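Local coordinates for putative oxidoreductase with NAD(P)-binding Rossmann-fold domain (Clostridium difficile, PDB 3UUW), which is a putative oxidoreductase of the GFO/IDH/MocA family that probably binds NAD(P) through its Rossmann-fold domain, its substrate being unassigned, at residues Lys20-Ile25 with Leu264-Glu270; Thr163-Tyr168 with Leu198-His203; Tyr168-Asp173 with Ala296-Leu300. All coordinates share one frame; numbering follows the deposited sequence. Where two conformers were deposited one is given.

Contact 1 (Lys20-Ile25 with Leu264-Glu270)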
loop_
_atom_site.group_PDB
_atom_site.type_symbol
_atom_site.label_atom_id
_atom_site.label_comp_id
_atom_site.label_asym_id
_atom_site.label_seq_id
_atom_site.Cartn_x
_atom_site.Cartn_y
_atom_site.Cartn_z
ATOM N N LYS A 20 -25.413 13.948 -8.873
ATOM C CA LYS A 20 -24.011 13.660 -8.564
ATOM C C LYS A 20 -23.166 13.152 -9.734
ATOM O O LYS A 20 -21.955 13.372 -9.728
ATOM C CB LYS A 20 -23.897 12.669 -7.390
ATOM C CG LYS A 20 -24.196 11.235 -7.735
ATOM C CD LYS A 20 -24.058 10.357 -6.498
ATOM C CE LYS A 20 -24.343 8.914 -6.812
ATOM N NZ LYS A 20 -24.194 8.069 -5.606
ATOM N N ALA A 21 -23.797 12.488 -10.713
ATOM C CA ALA A 21 -23.073 11.805 -11.825
ATOM C C ALA A 21 -23.184 12.448 -13.186
ATOM O O ALA A 21 -22.357 12.130 -14.085
ATOM C CB ALA A 21 -23.541 10.350 -11.939
ATOM N N TYR A 22 -24.202 13.305 -13.384
ATOM C CA TYR A 22 -24.452 13.922 -14.694
ATOM C C TYR A 22 -24.455 15.434 -14.723
ATOM O O TYR A 22 -23.707 16.024 -15.528
ATOM C CB TYR A 22 -25.722 13.356 -15.319
ATOM C CG TYR A 22 -25.568 11.895 -15.620
ATOM C CD1 TYR A 22 -24.901 11.478 -16.763
ATOM C CD2 TYR A 22 -25.999 10.925 -14.723
ATOM C CE1 TYR A 22 -24.735 10.124 -17.051
ATOM C CE2 TYR A 22 -25.834 9.566 -14.989
ATOM C CZ TYR A 22 -25.193 9.172 -16.141
ATOM O OH TYR A 22 -25.023 7.828 -16.428
ATOM N N LEU A 23 -25.258 16.069 -13.858
ATOM C CA LEU A 23 -25.331 17.531 -13.803
ATOM C C LEU A 23 -23.951 18.168 -13.666
ATOM O O LEU A 23 -23.657 19.144 -14.392
ATOM C CB LEU A 23 -26.311 18.007 -12.713
ATOM C CG LEU A 23 -27.785 17.918 -13.127
ATOM C CD1 LEU A 23 -28.732 18.024 -11.952
ATOM C CD2 LEU A 23 -28.101 18.978 -14.211
ATOM N N PRO A 24 -23.073 17.606 -12.800
ATOM C CA PRO A 24 -21.781 18.295 -12.669
ATOM C C PRO A 24 -20.967 18.385 -13.956
ATOM O O PRO A 24 -20.159 19.297 -14.101
ATOM C CB PRO A 24 -21.054 17.472 -11.604
ATOM C CG PRO A 24 -22.178 16.920 -10.750
ATOM C CD PRO A 24 -23.211 16.540 -11.777
ATOM N N ILE A 25 -21.172 17.463 -14.880
ATOM C CA ILE A 25 -20.450 17.544 -16.160
ATOM C C ILE A 25 -21.260 18.262 -17.248
ATOM O O ILE A 25 -20.706 19.106 -18.001
ATOM C CB ILE A 25 -19.933 16.165 -16.619
ATOM C CG1 ILE A 25 -21.025 15.121 -16.555
ATOM C CG2 ILE A 25 -18.762 15.757 -15.773
ATOM C CD1 ILE A 25 -20.541 13.660 -16.693
ATOM N N LEU A 264 -15.886 12.160 -11.976
ATOM C CA LEU A 264 -16.780 11.690 -13.037
ATOM C C LEU A 264 -15.968 11.258 -14.255
ATOM O O LEU A 264 -16.364 10.357 -15.001
ATOM C CB LEU A 264 -17.807 12.753 -13.386
ATOM C CG LEU A 264 -18.663 13.141 -12.172
ATOM C CD1 LEU A 264 -19.718 14.190 -12.571
ATOM C CD2 LEU A 264 -19.333 11.894 -11.552
ATOM N N LYS A 265 -14.828 11.904 -14.426
ATOM C CA LYS A 265 -13.874 11.481 -15.431
ATOM C C LYS A 265 -13.322 10.121 -15.014
ATOM O O LYS A 265 -13.215 9.188 -15.834
ATOM C CB LYS A 265 -12.750 12.511 -15.551
ATOM C CG LYS A 265 -11.658 12.136 -16.557
ATOM C CD LYS A 265 -12.132 12.173 -18.007
ATOM C CE LYS A 265 -10.984 11.959 -18.961
ATOM N NZ LYS A 265 -11.432 12.079 -20.393
ATOM N N GLN A 266 -12.964 9.984 -13.735
ATOM C CA GLN A 266 -12.439 8.709 -13.234
ATOM C C GLN A 266 -13.388 7.560 -13.474
ATOM O O GLN A 266 -12.955 6.497 -13.875
ATOM C CB GLN A 266 -12.174 8.750 -11.730
ATOM C CG GLN A 266 -11.117 9.717 -11.259
ATOM C CD GLN A 266 -11.098 9.818 -9.737
ATOM O OE1 GLN A 266 -11.625 8.961 -9.045
ATOM N NE2 GLN A 266 -10.567 10.932 -9.216
ATOM N N LYS A 267 -14.677 7.768 -13.203
ATOM C CA LYS A 267 -15.643 6.670 -13.232
ATOM C C LYS A 267 -16.185 6.387 -14.618
ATOM O O LYS A 267 -16.844 5.368 -14.819
ATOM C CB LYS A 267 -16.782 6.957 -12.283
ATOM C CG LYS A 267 -16.359 7.084 -10.813
ATOM C CD LYS A 267 -17.517 7.598 -10.004
ATOM C CE LYS A 267 -17.158 8.050 -8.596
ATOM N NZ LYS A 267 -16.439 6.988 -7.810
ATOM N N GLY A 268 -15.889 7.249 -15.592
ATOM C CA GLY A 268 -16.360 7.028 -16.958
ATOM C C GLY A 268 -17.604 7.827 -17.345
ATOM O O GLY A 268 -18.013 7.818 -18.500
ATOM N N PHE A 269 -18.213 8.517 -16.387
ATOM C CA PHE A 269 -19.422 9.294 -16.678
ATOM C C PHE A 269 -19.136 10.444 -17.641
ATOM O O PHE A 269 -19.965 10.770 -18.486
ATOM C CB PHE A 269 -20.060 9.831 -15.405
ATOM C CG PHE A 269 -20.683 8.775 -14.559
ATOM C CD1 PHE A 269 -21.890 8.191 -14.951
ATOM C CD2 PHE A 269 -20.068 8.318 -13.407
ATOM C CE1 PHE A 269 -22.481 7.219 -14.189
ATOM C CE2 PHE A 269 -20.642 7.326 -12.631
ATOM C CZ PHE A 269 -21.854 6.759 -13.015
ATOM N N GLU A 270 -17.982 11.091 -17.492
ATOM C CA GLU A 270 -17.640 12.188 -18.363
ATOM C C GLU A 270 -17.482 11.729 -19.812
ATOM O O GLU A 270 -18.084 12.305 -20.734
ATOM C CB GLU A 270 -16.379 12.930 -17.838
ATOM C CG GLU A 270 -15.968 14.078 -18.695
ATOM C CD GLU A 270 -14.949 14.999 -18.036
ATOM O OE1 GLU A 270 -14.200 15.653 -18.770
ATOM O OE2 GLU A 270 -14.928 15.097 -16.803
#

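Contact 2 (Thr163-Tyr168 with Leu198-His203)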
loop_
_atom_site.group_PDB
_atom_site.type_symbol
_atom_site.label_atom_id
_atom_site.label_comp_id
_atom_site.label_asym_id
_atom_site.label_seq_id
_atom_site.Cartn_x
_atom_site.Cartn_y
_atom_site.Cartn_z
ATOM N N THR A 163 -31.971 -5.834 -6.888
ATOM C CA THR A 163 -30.554 -5.552 -6.644
ATOM C C THR A 163 -29.661 -6.110 -7.768
ATOM O O THR A 163 -28.721 -5.471 -8.206
ATOM C CB THR A 163 -30.135 -6.108 -5.273
ATOM O OG1 THR A 163 -31.063 -5.646 -4.282
ATOM C CG2 THR A 163 -28.744 -5.654 -4.900
ATOM N N LEU A 164 -29.982 -7.301 -8.271
ATOM C CA LEU A 164 -29.198 -7.851 -9.360
ATOM C C LEU A 164 -29.239 -6.954 -10.618
ATOM O O LEU A 164 -28.210 -6.605 -11.154
ATOM C CB LEU A 164 -29.674 -9.262 -9.703
ATOM C CG LEU A 164 -29.406 -10.362 -8.676
ATOM C CD1 LEU A 164 -29.968 -11.689 -9.185
ATOM C CD2 LEU A 164 -27.903 -10.492 -8.327
ATOM N N ILE A 165 -30.447 -6.571 -11.024
ATOM C CA ILE A 165 -30.655 -5.772 -12.224
ATOM C C ILE A 165 -30.126 -4.347 -12.095
ATOM O O ILE A 165 -29.688 -3.751 -13.077
ATOM C CB ILE A 165 -32.164 -5.714 -12.580
ATOM C CG1 ILE A 165 -32.691 -7.113 -12.897
ATOM C CG2 ILE A 165 -32.384 -4.828 -13.779
ATOM C CD1 ILE A 165 -32.055 -7.721 -14.128
ATOM N N ASP A 166 -30.144 -3.833 -10.871
ATOM C CA ASP A 166 -29.771 -2.453 -10.559
ATOM C C ASP A 166 -28.277 -2.263 -10.327
ATOM O O ASP A 166 -27.721 -1.231 -10.701
ATOM C CB ASP A 166 -30.519 -2.005 -9.300
ATOM C CG ASP A 166 -30.376 -0.522 -9.022
ATOM O OD1 ASP A 166 -30.591 0.293 -9.952
ATOM O OD2 ASP A 166 -30.078 -0.170 -7.857
ATOM N N ASP A 167 -27.631 -3.246 -9.701
ATOM C CA ASP A 167 -26.231 -3.094 -9.324
ATOM C C ASP A 167 -25.308 -4.202 -9.811
ATOM O O ASP A 167 -24.252 -3.915 -10.362
ATOM C CB ASP A 167 -26.106 -2.934 -7.822
ATOM C CG ASP A 167 -24.796 -2.261 -7.411
ATOM O OD1 ASP A 167 -24.004 -1.853 -8.296
ATOM O OD2 ASP A 167 -24.552 -2.142 -6.193
ATOM N N TYR A 168 -25.689 -5.465 -9.639
ATOM C CA TYR A 168 -24.845 -6.556 -10.127
ATOM C C TYR A 168 -24.678 -6.475 -11.643
ATOM O O TYR A 168 -23.699 -6.983 -12.190
ATOM C CB TYR A 168 -25.429 -7.900 -9.760
ATOM C CG TYR A 168 -24.535 -9.107 -9.950
ATOM C CD1 TYR A 168 -23.247 -9.163 -9.404
ATOM C CD2 TYR A 168 -25.012 -10.230 -10.577
ATOM C CE1 TYR A 168 -22.443 -10.313 -9.543
ATOM C CE2 TYR A 168 -24.209 -11.392 -10.736
ATOM C CZ TYR A 168 -22.940 -11.429 -10.196
ATOM O OH TYR A 168 -22.185 -12.586 -10.330
ATOM N N LEU A 198 -30.915 -9.868 -1.293
ATOM C CA LEU A 198 -29.591 -10.322 -1.709
ATOM C C LEU A 198 -28.533 -10.099 -0.638
ATOM O O LEU A 198 -28.351 -8.974 -0.153
ATOM C CB LEU A 198 -29.139 -9.582 -2.978
ATOM C CG LEU A 198 -27.763 -9.988 -3.547
ATOM C CD1 LEU A 198 -27.772 -11.447 -3.962
ATOM C CD2 LEU A 198 -27.376 -9.106 -4.716
ATOM N N ILE A 199 -27.832 -11.168 -0.285
ATOM C CA ILE A 199 -26.652 -11.079 0.595
ATOM C C ILE A 199 -25.371 -11.157 -0.242
ATOM O O ILE A 199 -24.505 -10.278 -0.188
ATOM C CB ILE A 199 -26.598 -12.228 1.631
ATOM C CG1 ILE A 199 -27.808 -12.220 2.568
ATOM C CG2 ILE A 199 -25.285 -12.138 2.455
ATOM C CD1 ILE A 199 -27.916 -13.464 3.416
ATOM N N PHE A 200 -25.248 -12.231 -1.007
ATOM C CA PHE A 200 -24.044 -12.467 -1.807
ATOM C C PHE A 200 -24.398 -13.173 -3.091
ATOM O O PHE A 200 -25.271 -14.031 -3.107
ATOM C CB PHE A 200 -23.084 -13.320 -0.982
ATOM C CG PHE A 200 -21.844 -13.725 -1.711
ATOM C CD1 PHE A 200 -20.763 -12.857 -1.790
ATOM C CD2 PHE A 200 -21.750 -14.953 -2.329
ATOM C CE1 PHE A 200 -19.603 -13.205 -2.488
ATOM C CE2 PHE A 200 -20.588 -15.303 -3.030
ATOM C CZ PHE A 200 -19.510 -14.428 -3.084
ATOM N N VAL A 201 -23.712 -12.809 -4.176
ATOM C CA VAL A 201 -23.880 -13.480 -5.450
ATOM C C VAL A 201 -22.528 -13.591 -6.112
ATOM O O VAL A 201 -21.706 -12.685 -6.018
ATOM C CB VAL A 201 -24.878 -12.749 -6.385
ATOM C CG1 VAL A 201 -24.414 -11.349 -6.697
ATOM C CG2 VAL A 201 -25.103 -13.532 -7.699
ATOM N N SER A 202 -22.317 -14.706 -6.787
ATOM C CA SER A 202 -21.096 -14.928 -7.532
ATOM C C SER A 202 -21.355 -15.857 -8.693
ATOM O O SER A 202 -22.232 -16.722 -8.625
ATOM C CB SER A 202 -20.017 -15.509 -6.625
ATOM O OG SER A 202 -18.877 -15.850 -7.382
ATOM N N HIS A 203 -20.592 -15.655 -9.764
ATOM C CA HIS A 203 -20.657 -16.499 -10.950
ATOM C C HIS A 203 -19.295 -16.743 -11.518
ATOM O O HIS A 203 -18.371 -15.960 -11.318
ATOM C CB HIS A 203 -21.534 -15.880 -12.019
ATOM C CG HIS A 203 -22.974 -15.888 -11.653
ATOM N ND1 HIS A 203 -23.569 -14.859 -10.959
ATOM C CD2 HIS A 203 -23.915 -16.841 -11.801
ATOM C CE1 HIS A 203 -24.835 -15.165 -10.735
ATOM N NE2 HIS A 203 -25.064 -16.373 -11.212
HETATM O O HOH W 1 -31.904 -7.284 -2.162
#

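Contact 3 (Tyr168-Asp173 with Ala296-Leu300)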
loop_
_atom_site.group_PDB
_atom_site.type_symbol
_atom_site.label_atom_id
_atom_site.label_comp_id
_atom_site.label_asym_id
_atom_site.label_seq_id
_atom_site.Cartn_x
_atom_site.Cartn_y
_atom_site.Cartn_z
ATOM N N TYR A 168 -25.689 -5.465 -9.639
ATOM C CA TYR A 168 -24.845 -6.556 -10.127
ATOM C C TYR A 168 -24.678 -6.475 -11.643
ATOM O O TYR A 168 -23.699 -6.983 -12.190
ATOM C CB TYR A 168 -25.429 -7.900 -9.760
ATOM C CG TYR A 168 -24.535 -9.107 -9.950
ATOM C CD1 TYR A 168 -23.247 -9.163 -9.404
ATOM C CD2 TYR A 168 -25.012 -10.230 -10.577
ATOM C CE1 TYR A 168 -22.443 -10.313 -9.543
ATOM C CE2 TYR A 168 -24.209 -11.392 -10.736
ATOM C CZ TYR A 168 -22.940 -11.429 -10.196
ATOM O OH TYR A 168 -22.185 -12.586 -10.330
ATOM N N ILE A 169 -25.615 -5.803 -12.303
ATOM C CA ILE A 169 -25.568 -5.636 -13.752
ATOM C C ILE A 169 -24.267 -4.954 -14.169
ATOM O O ILE A 169 -23.744 -5.229 -15.256
ATOM C CB ILE A 169 -26.809 -4.859 -14.286
ATOM C CG1 ILE A 169 -26.942 -5.002 -15.808
ATOM C CG2 ILE A 169 -26.747 -3.377 -13.877
ATOM C CD1 ILE A 169 -28.268 -4.456 -16.328
ATOM N N HIS A 170 -23.748 -4.060 -13.330
ATOM C CA HIS A 170 -22.472 -3.412 -13.641
ATOM C C HIS A 170 -21.315 -4.395 -13.689
ATOM O O HIS A 170 -20.439 -4.277 -14.548
ATOM C CB HIS A 170 -22.126 -2.315 -12.639
ATOM C CG HIS A 170 -22.915 -1.063 -12.818
ATOM N ND1 HIS A 170 -22.874 -0.310 -13.974
ATOM C CD2 HIS A 170 -23.732 -0.403 -11.964
ATOM C CE1 HIS A 170 -23.652 0.748 -13.831
ATOM N NE2 HIS A 170 -24.178 0.720 -12.615
ATOM N N VAL A 171 -21.323 -5.354 -12.773
ATOM C CA VAL A 171 -20.297 -6.391 -12.715
ATOM C C VAL A 171 -20.373 -7.291 -13.962
ATOM O O VAL A 171 -19.357 -7.542 -14.650
ATOM C CB VAL A 171 -20.416 -7.195 -11.390
ATOM C CG1 VAL A 171 -19.400 -8.337 -11.358
ATOM C CG2 VAL A 171 -20.206 -6.277 -10.182
ATOM N N ILE A 172 -21.578 -7.764 -14.263
ATOM C CA ILE A 172 -21.826 -8.636 -15.427
ATOM C C ILE A 172 -21.516 -7.893 -16.718
ATOM O O ILE A 172 -20.845 -8.429 -17.586
ATOM C CB ILE A 172 -23.254 -9.171 -15.426
ATOM C CG1 ILE A 172 -23.483 -10.054 -14.196
ATOM C CG2 ILE A 172 -23.587 -9.968 -16.726
ATOM C CD1 ILE A 172 -22.452 -11.194 -14.012
ATOM N N ASP A 173 -21.984 -6.657 -16.858
ATOM C CA ASP A 173 -21.690 -5.942 -18.097
ATOM C C ASP A 173 -20.185 -5.739 -18.304
ATOM O O ASP A 173 -19.675 -5.888 -19.413
ATOM C CB ASP A 173 -22.366 -4.576 -18.158
ATOM C CG ASP A 173 -22.209 -3.937 -19.527
ATOM O OD1 ASP A 173 -22.910 -4.389 -20.468
ATOM O OD2 ASP A 173 -21.364 -3.025 -19.666
ATOM N N ALA A 296 -26.219 -7.985 -20.750
ATOM C CA ALA A 296 -25.990 -8.273 -19.336
ATOM C C ALA A 296 -27.342 -8.543 -18.639
ATOM O O ALA A 296 -27.490 -9.491 -17.842
ATOM C CB ALA A 296 -25.253 -7.116 -18.653
ATOM N N GLN A 297 -28.345 -7.731 -18.959
ATOM C CA GLN A 297 -29.666 -7.907 -18.364
ATOM C C GLN A 297 -30.297 -9.257 -18.726
ATOM O O GLN A 297 -30.925 -9.896 -17.885
ATOM C CB GLN A 297 -30.587 -6.772 -18.770
ATOM C CG GLN A 297 -31.874 -6.721 -17.962
ATOM C CD GLN A 297 -32.750 -5.561 -18.376
ATOM O OE1 GLN A 297 -32.397 -4.800 -19.286
ATOM N NE2 GLN A 297 -33.908 -5.435 -17.731
ATOM N N ARG A 298 -30.082 -9.679 -19.963
ATOM C CA ARG A 298 -30.574 -10.959 -20.446
ATOM C C ARG A 298 -29.961 -12.085 -19.621
ATOM O O ARG A 298 -30.661 -13.006 -19.209
ATOM C CB ARG A 298 -30.245 -11.118 -21.937
ATOM C CG ARG A 298 -30.895 -12.278 -22.586
ATOM C CD ARG A 298 -30.361 -12.475 -24.018
ATOM N NE ARG A 298 -30.662 -11.344 -24.888
ATOM C CZ ARG A 298 -31.868 -11.056 -25.387
ATOM N NH1 ARG A 298 -32.926 -11.815 -25.115
ATOM N NH2 ARG A 298 -32.011 -9.997 -26.180
ATOM N N LEU A 299 -28.667 -11.994 -19.333
ATOM C CA LEU A 299 -28.017 -13.015 -18.551
ATOM C C LEU A 299 -28.590 -13.021 -17.144
ATOM O O LEU A 299 -28.861 -14.081 -16.576
ATOM C CB LEU A 299 -26.503 -12.790 -18.541
ATOM C CG LEU A 299 -25.639 -13.799 -17.797
ATOM C CD1 LEU A 299 -26.031 -15.212 -18.185
ATOM C CD2 LEU A 299 -24.175 -13.523 -18.118
ATOM N N LEU A 300 -28.820 -11.837 -16.586
ATOM C CA LEU A 300 -29.411 -11.733 -15.242
ATOM C C LEU A 300 -30.840 -12.268 -15.151
ATOM O O LEU A 300 -31.211 -12.871 -14.142
ATOM C CB LEU A 300 -29.348 -10.296 -14.731
ATOM C CG LEU A 300 -27.931 -9.795 -14.432
ATOM C CD1 LEU A 300 -27.933 -8.318 -14.091
ATOM C CD2 LEU A 300 -27.318 -10.614 -13.304
HETATM O O HOH W 2 -25.336 -5.181 -21.426
#

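Contact 1 (Lys20-Ile25 with Leu264-Glu270)
Phe269 meets helix 16-26 with both its flat surface and its rim. The CB of Ala21 sits over the centre of one face of the phenyl ring, 3.9 Å from the centroid and 6° off the normal, a CH-pi contact. The CD1-CE1 rim of the same ring is turned to the face of Tyr22 in an offset edge-to-face pair, planes at 81°, and Tyr22 OH lies near the phenyl plane, 3.4 Å from Phe269 CE1. Leu264 packs beside it: its CD1 touches Pro24 CB and Ile25 CG2, both at 3.7 Å, while its CD2 packs on the carbonyl O of Lys20. Ile25 places CG1 between its own backbone N and carbonyl carbon (chi1 49°) and, extended beyond, brings CD1 within 3.4 Å of Phe269 O. Gly268, with positive phi, separates helix 263-267 from helix 269-281; Leu264 and Phe269, on the two helices, both point at segment 20-25. Farther out, Tyr22 OH is hydrogen-bonded to Tyr94 and Asp96, fixing the ring's far end, and Trp260 of a second subunit packs on Ala21 and Leu264. Helix 16-26 carries the last residue of a GxGxxA-like pattern, consistent with a Rossmann dinucleotide-binding helix. No hydrogen bond spans the contact, and the buried Ala21 O has no partner; cohesion therefore rests on apolar and aromatic packing.

Contact 2 (Thr163-Tyr168 with Leu198-His203)
Val201 CG1 stands over the centre of one face of the Tyr168 ring, 3.6 Å from the centroid and 11° off the normal, in a CH-pi contact. The two side chains come from opposite directions, and Val201 CG2 reaches on toward the CE2-CZ side of the ring. Leu164 comes in across them, its CD2 meeting Val201 CG1 and Leu198 CD2, each at 3.9 Å. Leu198 CD2 also touches Thr163 CG2 at 3.7 Å; the threonine methyl is anti to the backbone N, leaving OG1 to face a water. The water accepts from Leu198 N at 2.9 Å and is also bonded to Thr163 OG1. At the other end Tyr168 OH is hydrogen-bonded to His203 ND1 at 2.7 Å, the two rings meeting rim to rim with planes at 37°. Thr214 also bonds the phenol oxygen, and Glu188 takes His203 NE2, so the imidazole is held at both nitrogens. Ile199 and Phe200 both face Phe191 in a classic beta bulge between Leu198 and Val201. Segment 163-168 of helix 160-179 runs at 60° to segment 198-203, with strands 184-192 and 211-217 flanking strand 198-206 and helix 295-305 packed against Leu164, Tyr168 and His203.

Contact 3 (Tyr168-Asp173 with Ala296-Leu300)
Ala296 and Leu300 pack against Ile169 and Ile172 in a buried helix-helix contact between helix 160-179, which lies on the mixed sheet, and helix 295-305 near the end of the chain. The axes of segments 168-173 and 296-300 pass 9.3 Å apart, their directions at 114°, and the backbones come closest where Ala296 faces Asp173. The small Ala296 CB is set among Ile172 CG2 at 3.8 Å, Ile169 CG1 and the CB of Asp173. One turn on, Leu300 divides its two methyls: CD1 presses on Ile169 CB at 3.6 Å, while CD2 meets the edge of the Tyr168 ring at CD2, 3.6 Å away and near the ring plane, and also Ile172 CG1. This is the helical layer over the open-faced sheet of the C-terminal domain in the GFO/IDH/MocA fold, where Ile172 and Tyr168 also reach strand 211-217. Ile172 turns CG2 anti to the backbone N (chi1 -63° for CG1), which directs that methyl to Ala296 CB and to Leu299 CD2, 3.9 Å away. Ile169 CD1 extends to CB of Gln297; the amide NE2 of Gln297 is hydrogen-bonded to Ala100 O. The polar margin lies at the Asp173 end: a water donates to Asp173 OD1 at 2.7 Å and accepts from Ala296 N at 3.0 Å. Asp173 OD1 also forms a salt bridge with Arg127 NH2.

Overall arrangement
Contacts 2 and 3 share helix 160-179 and Tyr168, and their centres are 9 Å apart; both are buried, one joining the helix to the mixed sheet and the other to helix 295-305. They touch where Leu300 packs on Leu164 and Ile165. Contact 1, on the opposite side of the chain's centre and about 21 Å from contact 3 between centres, is partly buried, joins the Rossmann helix 16-26 to helices 263-267 and 269-281, and is packed against by a second subunit. Neither contact 1, aromatic and aliphatic, nor contact 3, mainly aliphatic, has a direct hydrogen bond across it; contact 2 has the Tyr168-His203 bond, and contacts 2 and 3 each have a bridging water.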